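Local coordinates for ornithine carbamoyltransferase (Giardia intestinalis, PDB 3GRF), which probably catalyses the reversible transfer of a carbamoyl group between carbamoyl phosphate and ornithine, working in the arginine degradation pathway, at residues L129-P135 / N173-D177; F164-G168 / C228-C232; Y239-W243 / G288-T292; K275-N281 / K300-E306. One frame throughout, in Å; residues are numbered along the deposited sequence.

Contact 1 comes first along the chain. Its loop 129-135, from the carbamoyl-phosphate half, meets the start of helix 173-185 in the other half, so it ties the two halves together. The remaining contacts lie around the five-stranded parallel sheet of the second half. Contact 2 opens at strand 164-167, before contact 1 closes, so the two cross. It closes at helix 228-232. Contact 3 then starts on strand 237-240 and ends in the loop 288-292. Contact 4 starts inside that span, on edge strand 278-281, and ends beyond it at helix 303-322, so contacts 3 and 4 cross too. Strands 164-167, 237-240 and 278-281 are successive neighbours in the sheet.

Contact 1 (L129-P135 / N173-D177); sequences LDDFGHP and NVTYD
This contact is an interdomain junction of the carbamoyltransferase fold. His134 and Gly133, in the loop of the carbamoyl-phosphate binding half, meet Asp177 and Asn173 at the start of helix 173-185 in the ornithine-binding half. The backbone N of His134 gives a short bond to Asp177 OD2, 2.6 Å, which it meets from above the carboxylate plane. The other oxygen, Asp177 OD1, has its own partners: it forms a salt bridge with Arg180 and accepts from the backbone N of Ile13. Asn173 points its CB at the loop, 3.4 Å from Phe132 N. Its amide ND2 is modelled 2.9 Å from Gly133 O as a hydrogen bond, but its place is less sure because of a close neighbour. The loop is shaped by Asp130, whose OD1 accepts from Phe132 N in an Asx turn and also from Gly133 N. Phe132 and Tyr176 cross at about a right angle, with Arg180 making a cation-pi contact to the phenylalanine. Phe132 CD1 and Tyr176 CD1 lie 4.1 Å apart, an oblique approach. At the edge of the Tyr176 ring, in its plane, lies Phe132 O. Pro135 starts helix 135-151 and rests its CD 3.5 Å from Asp177 OD2.

Contact 2 (F164-G168 / C228-C232); sequences FAYCG and CKKGC
Cys167 is joined covalently to Cys228, and its side chain is the main link between strand 164-167 and helix 228-232. Its CB leaves the strand toward the helix and lies close to Cys228 SG, as the S-S bond requires. Next along is Cys167 SG, turned away from its own carbonyl carbon and lying beside the backbone N (chi1 -82°). It bonds to Cys228 SG at 2.1 Å, with a torsion of 86° about the S-S bond, close to the relaxed value for a disulfide. From the helix side, Cys228 SG is carried anti to its backbone N. The same Cys167 SG also touches a third sulfur, Cys232 SG, at 3.4 Å.

The strand is the central one of the five-stranded parallel sheet in the Rossmann-like ornithine-binding half, and the short helix runs nearly antiparallel to it, 164° between directions and 9.0 Å between axes. The helix leads into strand 237-240, which neighbours 164-167 in the sheet. One turn on from Cys228, Cys232 reaches back to the strand, its SG 4.0 Å from Ala165 CB. Ala165 CB also lies 4.2 Å from Gly231 O. Val265 and Cys192 also touch Cys167, while Phe263 and Val269 pack on Cys228. The backbone O of Cys167 accepts from Thr240 OG1 on the neighbouring strand.

Contact 3 (Y239-W243 / G288-T292); sequences YTDSW and GEEQT
Packing over the indole face centres on Trp243 and Glu290. The indole lies with one face against the backbone of Glu289 and Glu290. Glu290 CB sits 3.9 Å from the centroid of the five-membered ring, 24° off its normal, a CH-pi contact. Over the same face comes Glu289 O, 3.2 Å from Trp243 CH2.

Other packing lies beside this. Thr240 CG2 meets Gln291 CG at 3.6 Å. Glu290 CB lies 3.3 Å from Asp241 O. The Glu290 chain is bent: its CG stands between the backbone N and the carbonyl carbon (chi1 66°), which keeps it near the same oxygen, and the bend at chi2 carries OE2 to 3.6 Å from Ser242 CA.

Polar contacts between the segments run through water. One water accepts from Trp243 NE1 at 2.9 Å and donates to Thr240 OG1 and, at longer range, to Glu290 O. A second water accepts from Trp243 N and lies near the carboxylates of Glu289 and Glu290. Glu290 OE1 accepts from Thr286 N. Glu290 N is buried by the contact and has no partner in the model.

The first segment starts at the end of strand 237-240, and the second is the loop between strand 278-281 and helix 293-296. Thr240 OG1 is hydrogen-bonded to Cys167 O on strand 164-167, Gln291 packs on Phe279, and Glu290 touches Asn281 on the adjacent edge strand.

Contact 4 (K275-N281 / K300-E306); sequences KRSIFMN and KSVCYDE
Phe279 meets the backbone of Lys300 to Val302. Phe279 N donates to Lys300 O at 2.7 Å, from above the carbonyl plane. In return, Val302 N gives a nearly straight bond to Phe279 O at 2.9 Å. Together they make a single bridge between Phe279 and Ser301. The Lys300 chain runs back beside Ser277 and bends at its last torsion (chi4 -70°), which brings NZ to Ser277 OG at 2.6 Å. The bond from NZ to Ser277 O is weak.

Side chains fill in around the bridge. Cys303 SG stands 3.7 Å from Phe279 CE2, an oblique sulfur-aromatic contact. Val302 CG2 touches Met280 CG at 3.7 Å and also packs against Ile278 CD1. Glu306 comes from the helix with its chain extended, and OE1 accepts from Asn281 N at 3.3 Å on the syn side. A water joins Asn281 O to Cys303 O.

Further out, Ser301 OG accepts from Cys303 N in an ST turn. Val302 is at the N-cap position, and its O accepts from Glu306 N. Ser277 OG is also hydrogen-bonded to Thr273 and Ser274. Tyr304 hydrogen-bonds Asp92 of a second subunit, and Asp305 forms a salt bridge with Arg99 of that subunit. The arrangement is that of the edge of a Rossmann-like parallel sheet: strand 278-281 is outermost within this chain, and the chain leading into helix 303-322 runs along it.

Contact 1 (L129-P135 / N173-D177)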
# COMPACT_ATOMS: atom_id res chain seq x y z
N LEU A 129 -11.52 -11.83 -9.91
CA LEU A 129 -12.00 -11.82 -11.29
C LEU A 129 -11.07 -12.74 -12.06
O LEU A 129 -9.85 -12.60 -11.98
CB LEU A 129 -12.03 -10.42 -11.93
CG LEU A 129 -12.37 -10.31 -13.44
CD1 LEU A 129 -13.69 -10.99 -13.81
CD2 LEU A 129 -12.44 -8.85 -13.87
N ASP A 130 -11.63 -13.69 -12.80
CA ASP A 130 -10.85 -14.50 -13.74
C ASP A 130 -11.74 -14.82 -14.91
O ASP A 130 -12.84 -14.27 -14.98
CB ASP A 130 -10.25 -15.75 -13.07
CG ASP A 130 -11.30 -16.79 -12.63
OD1 ASP A 130 -12.53 -16.57 -12.71
OD2 ASP A 130 -10.85 -17.87 -12.21
N ASP A 131 -11.32 -15.72 -15.79
CA ASP A 131 -12.11 -16.07 -16.99
C ASP A 131 -13.31 -16.98 -16.74
O ASP A 131 -13.96 -17.42 -17.69
CB ASP A 131 -11.22 -16.62 -18.11
CG ASP A 131 -10.45 -17.88 -17.72
OD1 ASP A 131 -9.70 -18.34 -18.61
OD2 ASP A 131 -10.59 -18.38 -16.57
N PHE A 132 -13.63 -17.24 -15.47
CA PHE A 132 -14.71 -18.18 -15.12
C PHE A 132 -15.76 -17.62 -14.13
O PHE A 132 -16.91 -18.07 -14.13
CB PHE A 132 -14.12 -19.50 -14.60
CG PHE A 132 -15.05 -20.68 -14.69
CD1 PHE A 132 -15.63 -21.04 -15.90
CD2 PHE A 132 -15.30 -21.48 -13.56
CE1 PHE A 132 -16.48 -22.14 -15.98
CE2 PHE A 132 -16.14 -22.59 -13.63
CZ PHE A 132 -16.72 -22.93 -14.86
N GLY A 133 -15.37 -16.64 -13.32
CA GLY A 133 -16.33 -15.93 -12.44
C GLY A 133 -15.95 -14.55 -11.93
O GLY A 133 -14.91 -14.02 -12.28
N HIS A 134 -16.79 -13.97 -11.06
CA HIS A 134 -16.55 -12.68 -10.43
C HIS A 134 -17.51 -12.49 -9.26
O HIS A 134 -18.38 -11.62 -9.31
CB HIS A 134 -16.71 -11.52 -11.44
CG HIS A 134 -16.08 -10.23 -10.97
ND1 HIS A 134 -16.17 -9.04 -11.68
CD2 HIS A 134 -15.38 -9.95 -9.85
CE1 HIS A 134 -15.55 -8.09 -11.01
NE2 HIS A 134 -15.05 -8.62 -9.90
N PRO A 135 -17.34 -13.31 -8.21
CA PRO A 135 -18.29 -13.46 -7.12
C PRO A 135 -18.41 -12.23 -6.24
O PRO A 135 -19.46 -12.04 -5.62
CB PRO A 135 -17.76 -14.66 -6.32
CG PRO A 135 -16.28 -14.79 -6.71
CD PRO A 135 -16.14 -14.17 -8.06
N ASN A 173 -17.23 -14.57 -18.23
CA ASN A 173 -17.16 -14.92 -16.82
C ASN A 173 -18.18 -14.20 -15.95
O ASN A 173 -18.63 -14.73 -14.93
CB ASN A 173 -15.73 -14.67 -16.33
CG ASN A 173 -15.41 -13.21 -16.16
OD1 ASN A 173 -15.36 -12.45 -17.12
ND2 ASN A 173 -15.18 -12.80 -14.91
N VAL A 174 -18.51 -12.97 -16.34
CA VAL A 174 -19.52 -12.16 -15.63
C VAL A 174 -20.91 -12.75 -15.86
O VAL A 174 -21.68 -12.89 -14.92
CB VAL A 174 -19.37 -10.61 -15.95
CG1 VAL A 174 -20.70 -9.84 -15.80
CG2 VAL A 174 -18.29 -9.95 -15.03
N THR A 175 -21.25 -13.10 -17.11
CA THR A 175 -22.50 -13.76 -17.48
C THR A 175 -22.63 -15.11 -16.77
O THR A 175 -23.67 -15.37 -16.19
CB THR A 175 -22.61 -13.97 -18.99
OG1 THR A 175 -22.17 -12.78 -19.65
CG2 THR A 175 -24.04 -14.30 -19.42
N TYR A 176 -21.57 -15.93 -16.81
CA TYR A 176 -21.50 -17.19 -16.03
C TYR A 176 -21.89 -16.99 -14.60
O TYR A 176 -22.72 -17.71 -14.07
CB TYR A 176 -20.10 -17.79 -16.08
CG TYR A 176 -19.66 -18.19 -17.49
CD1 TYR A 176 -18.37 -18.62 -17.73
CD2 TYR A 176 -20.55 -18.09 -18.58
CE1 TYR A 176 -17.94 -18.96 -19.03
CE2 TYR A 176 -20.14 -18.45 -19.91
CZ TYR A 176 -18.85 -18.88 -20.11
OH TYR A 176 -18.44 -19.23 -21.40
N ASP A 177 -21.26 -16.03 -13.94
CA ASP A 177 -21.53 -15.88 -12.50
C ASP A 177 -22.91 -15.27 -12.22
O ASP A 177 -23.50 -15.56 -11.17
CB ASP A 177 -20.36 -15.10 -11.84
CG ASP A 177 -19.71 -15.84 -10.67
OD1 ASP A 177 -20.03 -17.02 -10.39
OD2 ASP A 177 -18.87 -15.23 -10.02

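Contact 2 (F164-G168 / C228-C232)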
# COMPACT_ATOMS: atom_id res chain seq x y z
N PHE A 164 -34.68 -11.21 -14.73
CA PHE A 164 -33.34 -10.65 -14.96
C PHE A 164 -32.95 -10.95 -16.43
O PHE A 164 -33.20 -12.05 -16.93
CB PHE A 164 -32.34 -11.24 -13.97
CG PHE A 164 -30.90 -10.76 -14.19
CD1 PHE A 164 -30.40 -9.69 -13.48
CD2 PHE A 164 -30.07 -11.40 -15.12
CE1 PHE A 164 -29.10 -9.25 -13.69
CE2 PHE A 164 -28.80 -10.98 -15.32
CZ PHE A 164 -28.30 -9.91 -14.63
N ALA A 165 -32.39 -9.98 -17.14
CA ALA A 165 -31.79 -10.33 -18.46
C ALA A 165 -30.35 -9.81 -18.65
O ALA A 165 -30.07 -8.68 -18.27
CB ALA A 165 -32.68 -9.82 -19.62
N TYR A 166 -29.48 -10.65 -19.21
CA TYR A 166 -28.11 -10.29 -19.52
C TYR A 166 -28.10 -10.13 -21.05
O TYR A 166 -28.65 -10.98 -21.74
CB TYR A 166 -27.06 -11.36 -19.11
CG TYR A 166 -25.71 -10.89 -19.59
CD1 TYR A 166 -25.21 -11.25 -20.87
CD2 TYR A 166 -24.99 -9.99 -18.84
CE1 TYR A 166 -24.01 -10.70 -21.33
CE2 TYR A 166 -23.79 -9.45 -19.28
CZ TYR A 166 -23.32 -9.80 -20.55
OH TYR A 166 -22.14 -9.28 -21.00
N CYS A 167 -27.54 -9.02 -21.56
CA CYS A 167 -27.50 -8.78 -23.02
C CYS A 167 -26.05 -8.68 -23.43
O CYS A 167 -25.28 -8.04 -22.74
CB CYS A 167 -28.26 -7.51 -23.45
SG CYS A 167 -30.03 -7.75 -23.62
N GLY A 168 -25.70 -9.28 -24.56
CA GLY A 168 -24.34 -9.11 -25.05
C GLY A 168 -23.58 -10.40 -25.21
O GLY A 168 -24.17 -11.48 -25.35
N CYS A 228 -32.42 -9.79 -28.28
CA CYS A 228 -32.43 -9.10 -27.00
C CYS A 228 -33.78 -8.46 -26.64
O CYS A 228 -34.15 -8.44 -25.47
CB CYS A 228 -31.31 -8.06 -27.04
SG CYS A 228 -30.94 -7.30 -25.43
N LYS A 229 -34.50 -7.95 -27.64
CA LYS A 229 -35.83 -7.34 -27.38
C LYS A 229 -36.84 -8.37 -26.92
O LYS A 229 -37.64 -8.14 -25.98
CB LYS A 229 -36.35 -6.63 -28.64
CG LYS A 229 -36.07 -5.14 -28.56
CD LYS A 229 -36.19 -4.41 -29.89
CE LYS A 229 -34.91 -3.59 -30.06
NZ LYS A 229 -34.75 -2.96 -31.40
N LYS A 230 -36.80 -9.53 -27.59
CA LYS A 230 -37.66 -10.63 -27.24
C LYS A 230 -37.22 -11.10 -25.87
O LYS A 230 -38.06 -11.43 -25.04
CB LYS A 230 -37.58 -11.76 -28.28
CG LYS A 230 -37.90 -11.33 -29.70
CD LYS A 230 -39.03 -12.15 -30.31
CE LYS A 230 -39.58 -11.50 -31.61
NZ LYS A 230 -40.65 -10.46 -31.38
N GLY A 231 -35.91 -11.11 -25.65
CA GLY A 231 -35.37 -11.58 -24.38
C GLY A 231 -35.64 -10.66 -23.22
O GLY A 231 -35.80 -11.12 -22.08
N CYS A 232 -35.71 -9.36 -23.51
CA CYS A 232 -35.90 -8.32 -22.50
C CYS A 232 -37.37 -7.94 -22.26
O CYS A 232 -37.68 -7.12 -21.38
CB CYS A 232 -35.07 -7.06 -22.82
SG CYS A 232 -33.30 -7.30 -22.67

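Contact 3 (Y239-W243 / G288-T292)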
# COMPACT_ATOMS: atom_id res chain seq x y z
N TYR A 239 -28.96 -6.07 -17.87
CA TYR A 239 -27.60 -5.95 -17.41
C TYR A 239 -26.78 -6.21 -18.64
O TYR A 239 -27.12 -7.08 -19.43
CB TYR A 239 -27.39 -7.01 -16.32
CG TYR A 239 -26.10 -6.97 -15.51
CD1 TYR A 239 -24.85 -7.07 -16.12
CD2 TYR A 239 -26.15 -6.90 -14.16
CE1 TYR A 239 -23.68 -7.08 -15.38
CE2 TYR A 239 -25.02 -6.95 -13.41
CZ TYR A 239 -23.79 -7.00 -14.03
OH TYR A 239 -22.67 -7.03 -13.26
N THR A 240 -25.74 -5.41 -18.84
CA THR A 240 -24.79 -5.65 -19.91
C THR A 240 -23.38 -5.34 -19.47
O THR A 240 -23.17 -4.80 -18.38
CB THR A 240 -25.18 -4.90 -21.20
OG1 THR A 240 -24.36 -5.38 -22.28
CG2 THR A 240 -25.05 -3.40 -21.03
N ASP A 241 -22.39 -5.73 -20.25
CA ASP A 241 -21.04 -5.33 -19.89
C ASP A 241 -20.13 -5.32 -21.10
O ASP A 241 -20.57 -5.63 -22.19
CB ASP A 241 -20.49 -6.13 -18.66
CG ASP A 241 -19.79 -7.45 -19.02
OD1 ASP A 241 -18.82 -7.79 -18.33
OD2 ASP A 241 -20.21 -8.16 -19.95
N SER A 242 -18.88 -4.92 -20.88
CA SER A 242 -17.95 -4.54 -21.90
C SER A 242 -17.87 -5.59 -23.00
O SER A 242 -17.71 -6.77 -22.72
CB SER A 242 -16.59 -4.32 -21.25
OG SER A 242 -15.56 -4.37 -22.22
N TRP A 243 -18.01 -5.14 -24.24
CA TRP A 243 -17.73 -5.93 -25.43
C TRP A 243 -16.24 -6.19 -25.70
O TRP A 243 -15.92 -7.10 -26.48
CB TRP A 243 -18.30 -5.21 -26.64
CG TRP A 243 -19.79 -5.24 -26.75
CD1 TRP A 243 -20.68 -5.90 -25.93
CD2 TRP A 243 -20.57 -4.60 -27.75
NE1 TRP A 243 -21.96 -5.71 -26.37
CE2 TRP A 243 -21.93 -4.91 -27.49
CE3 TRP A 243 -20.26 -3.79 -28.85
CZ2 TRP A 243 -22.97 -4.43 -28.29
CZ3 TRP A 243 -21.30 -3.31 -29.65
CH2 TRP A 243 -22.64 -3.63 -29.36
N GLY A 288 -21.03 3.83 -26.38
CA GLY A 288 -21.64 3.49 -27.68
C GLY A 288 -21.41 2.06 -28.12
O GLY A 288 -21.59 1.73 -29.30
N GLU A 289 -20.99 1.20 -27.18
CA GLU A 289 -20.82 -0.23 -27.46
C GLU A 289 -21.94 -1.03 -26.82
O GLU A 289 -23.01 -1.14 -27.40
CB GLU A 289 -19.42 -0.69 -27.07
CG GLU A 289 -18.36 0.12 -27.82
CD GLU A 289 -16.98 -0.50 -27.84
OE1 GLU A 289 -16.73 -1.41 -27.02
OE2 GLU A 289 -16.14 -0.08 -28.70
N GLU A 290 -21.73 -1.57 -25.63
CA GLU A 290 -22.72 -2.47 -25.02
C GLU A 290 -24.03 -1.76 -24.68
O GLU A 290 -25.10 -2.39 -24.60
CB GLU A 290 -22.12 -3.18 -23.79
CG GLU A 290 -21.79 -2.25 -22.62
CD GLU A 290 -20.42 -1.62 -22.68
OE1 GLU A 290 -20.06 -0.88 -21.75
OE2 GLU A 290 -19.65 -1.86 -23.64
N GLN A 291 -23.96 -0.44 -24.51
CA GLN A 291 -25.19 0.36 -24.38
C GLN A 291 -25.04 1.79 -24.89
O GLN A 291 -23.93 2.25 -25.08
CB GLN A 291 -25.71 0.34 -22.95
CG GLN A 291 -24.60 0.09 -21.93
CD GLN A 291 -23.92 1.33 -21.59
OE1 GLN A 291 -22.68 1.43 -21.59
NE2 GLN A 291 -24.72 2.34 -21.36
N THR A 292 -26.16 2.47 -25.15
CA THR A 292 -26.16 3.88 -25.51
C THR A 292 -25.99 4.74 -24.29
O THR A 292 -26.28 4.31 -23.19
CB THR A 292 -27.43 4.31 -26.28
OG1 THR A 292 -28.59 4.19 -25.45
CG2 THR A 292 -27.63 3.47 -27.54
O HOH W 1 -24.65 -5.60 -25.22
O HOH W 2 -17.38 -2.11 -24.77

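Contact 4 (K275-N281 / K300-E306)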
# COMPACT_ATOMS: atom_id res chain seq x y z
N LYS A 275 -42.16 -1.51 -16.20
CA LYS A 275 -42.16 -0.12 -15.84
C LYS A 275 -41.20 0.14 -14.67
O LYS A 275 -40.64 1.24 -14.56
CB LYS A 275 -43.58 0.36 -15.53
CG LYS A 275 -44.01 1.61 -16.29
CD LYS A 275 -44.63 1.28 -17.67
CE LYS A 275 -45.42 2.47 -18.22
NZ LYS A 275 -46.79 2.60 -17.60
N ARG A 276 -41.03 -0.86 -13.80
CA ARG A 276 -40.11 -0.80 -12.64
C ARG A 276 -38.62 -1.09 -13.01
O ARG A 276 -37.74 -0.99 -12.17
CB ARG A 276 -40.57 -1.80 -11.56
CG ARG A 276 -40.09 -3.22 -11.82
CD ARG A 276 -41.13 -4.31 -11.61
NE ARG A 276 -41.23 -4.73 -10.24
CZ ARG A 276 -41.39 -5.99 -9.81
NH1 ARG A 276 -41.44 -7.04 -10.62
NH2 ARG A 276 -41.48 -6.20 -8.51
N SER A 277 -38.34 -1.46 -14.27
CA SER A 277 -37.02 -2.01 -14.60
C SER A 277 -35.88 -1.11 -14.18
O SER A 277 -36.04 0.11 -13.97
CB SER A 277 -36.91 -2.37 -16.09
OG SER A 277 -37.10 -1.23 -16.90
N ILE A 278 -34.72 -1.72 -14.01
CA ILE A 278 -33.53 -0.95 -13.77
C ILE A 278 -32.49 -1.45 -14.77
O ILE A 278 -32.64 -2.55 -15.28
CB ILE A 278 -33.03 -1.00 -12.30
CG1 ILE A 278 -32.54 -2.39 -11.92
CG2 ILE A 278 -34.13 -0.50 -11.29
CD1 ILE A 278 -31.98 -2.47 -10.48
N PHE A 279 -31.47 -0.65 -15.02
CA PHE A 279 -30.38 -1.00 -15.93
C PHE A 279 -29.04 -1.07 -15.10
O PHE A 279 -28.77 -0.20 -14.26
CB PHE A 279 -30.27 0.03 -17.07
CG PHE A 279 -29.02 -0.09 -17.82
CD1 PHE A 279 -28.92 -1.07 -18.82
CD2 PHE A 279 -27.91 0.68 -17.48
CE1 PHE A 279 -27.69 -1.27 -19.50
CE2 PHE A 279 -26.67 0.51 -18.16
CZ PHE A 279 -26.56 -0.47 -19.15
N MET A 280 -28.25 -2.14 -15.31
CA MET A 280 -27.01 -2.41 -14.61
C MET A 280 -25.88 -2.69 -15.60
O MET A 280 -26.15 -3.19 -16.69
CB MET A 280 -27.21 -3.65 -13.75
CG MET A 280 -28.25 -3.42 -12.69
SD MET A 280 -28.43 -4.78 -11.50
CE MET A 280 -27.05 -4.55 -10.38
N ASN A 281 -24.64 -2.37 -15.22
CA ASN A 281 -23.40 -2.69 -16.00
C ASN A 281 -22.28 -2.64 -14.95
O ASN A 281 -22.09 -1.60 -14.25
CB ASN A 281 -23.21 -1.63 -17.14
CG ASN A 281 -21.93 -1.82 -18.00
OD1 ASN A 281 -21.90 -1.40 -19.15
ND2 ASN A 281 -20.90 -2.44 -17.46
N LYS A 300 -33.17 4.84 -15.70
CA LYS A 300 -33.22 3.43 -15.24
C LYS A 300 -31.86 2.90 -14.73
O LYS A 300 -31.81 1.89 -14.04
CB LYS A 300 -33.78 2.51 -16.34
CG LYS A 300 -35.31 2.69 -16.60
CD LYS A 300 -35.77 1.67 -17.60
CE LYS A 300 -37.28 1.71 -17.79
NZ LYS A 300 -38.06 1.20 -16.60
N SER A 301 -30.79 3.66 -15.01
CA SER A 301 -29.42 3.29 -14.69
C SER A 301 -29.12 3.35 -13.23
O SER A 301 -29.25 4.40 -12.59
CB SER A 301 -28.41 4.17 -15.41
OG SER A 301 -27.11 3.72 -15.05
N VAL A 302 -28.71 2.21 -12.70
CA VAL A 302 -28.16 2.19 -11.34
C VAL A 302 -26.63 1.98 -11.28
O VAL A 302 -26.08 1.64 -10.23
CB VAL A 302 -28.92 1.19 -10.41
CG1 VAL A 302 -30.39 1.59 -10.31
CG2 VAL A 302 -28.86 -0.22 -10.95
N CYS A 303 -25.92 2.21 -12.39
CA CYS A 303 -24.52 1.80 -12.47
C CYS A 303 -23.57 2.31 -11.39
O CYS A 303 -22.70 1.56 -10.92
CB CYS A 303 -23.92 2.08 -13.86
SG CYS A 303 -24.77 1.13 -15.10
N TYR A 304 -23.67 3.59 -11.04
CA TYR A 304 -22.70 4.16 -10.12
C TYR A 304 -22.96 3.70 -8.67
O TYR A 304 -22.03 3.51 -7.91
CB TYR A 304 -22.77 5.68 -10.12
CG TYR A 304 -22.26 6.45 -11.31
CD1 TYR A 304 -22.83 7.67 -11.62
CD2 TYR A 304 -21.24 5.98 -12.12
CE1 TYR A 304 -22.40 8.43 -12.67
CE2 TYR A 304 -20.80 6.74 -13.21
CZ TYR A 304 -21.39 7.96 -13.47
OH TYR A 304 -20.98 8.75 -14.51
N ASP A 305 -24.23 3.63 -8.27
CA ASP A 305 -24.59 3.13 -6.94
C ASP A 305 -24.24 1.65 -6.83
O ASP A 305 -23.82 1.16 -5.78
CB ASP A 305 -26.09 3.29 -6.69
CG ASP A 305 -26.47 4.70 -6.22
OD1 ASP A 305 -27.68 4.97 -6.16
OD2 ASP A 305 -25.58 5.54 -5.92
N GLU A 306 -24.41 0.95 -7.96
CA GLU A 306 -24.00 -0.44 -8.06
C GLU A 306 -22.47 -0.56 -7.86
O GLU A 306 -22.04 -1.48 -7.21
CB GLU A 306 -24.45 -1.03 -9.42
CG GLU A 306 -23.75 -2.32 -9.86
CD GLU A 306 -24.14 -2.79 -11.24
OE1 GLU A 306 -24.81 -2.04 -11.95
OE2 GLU A 306 -23.73 -3.89 -11.66
O HOH W 3 -21.50 -0.79 -12.00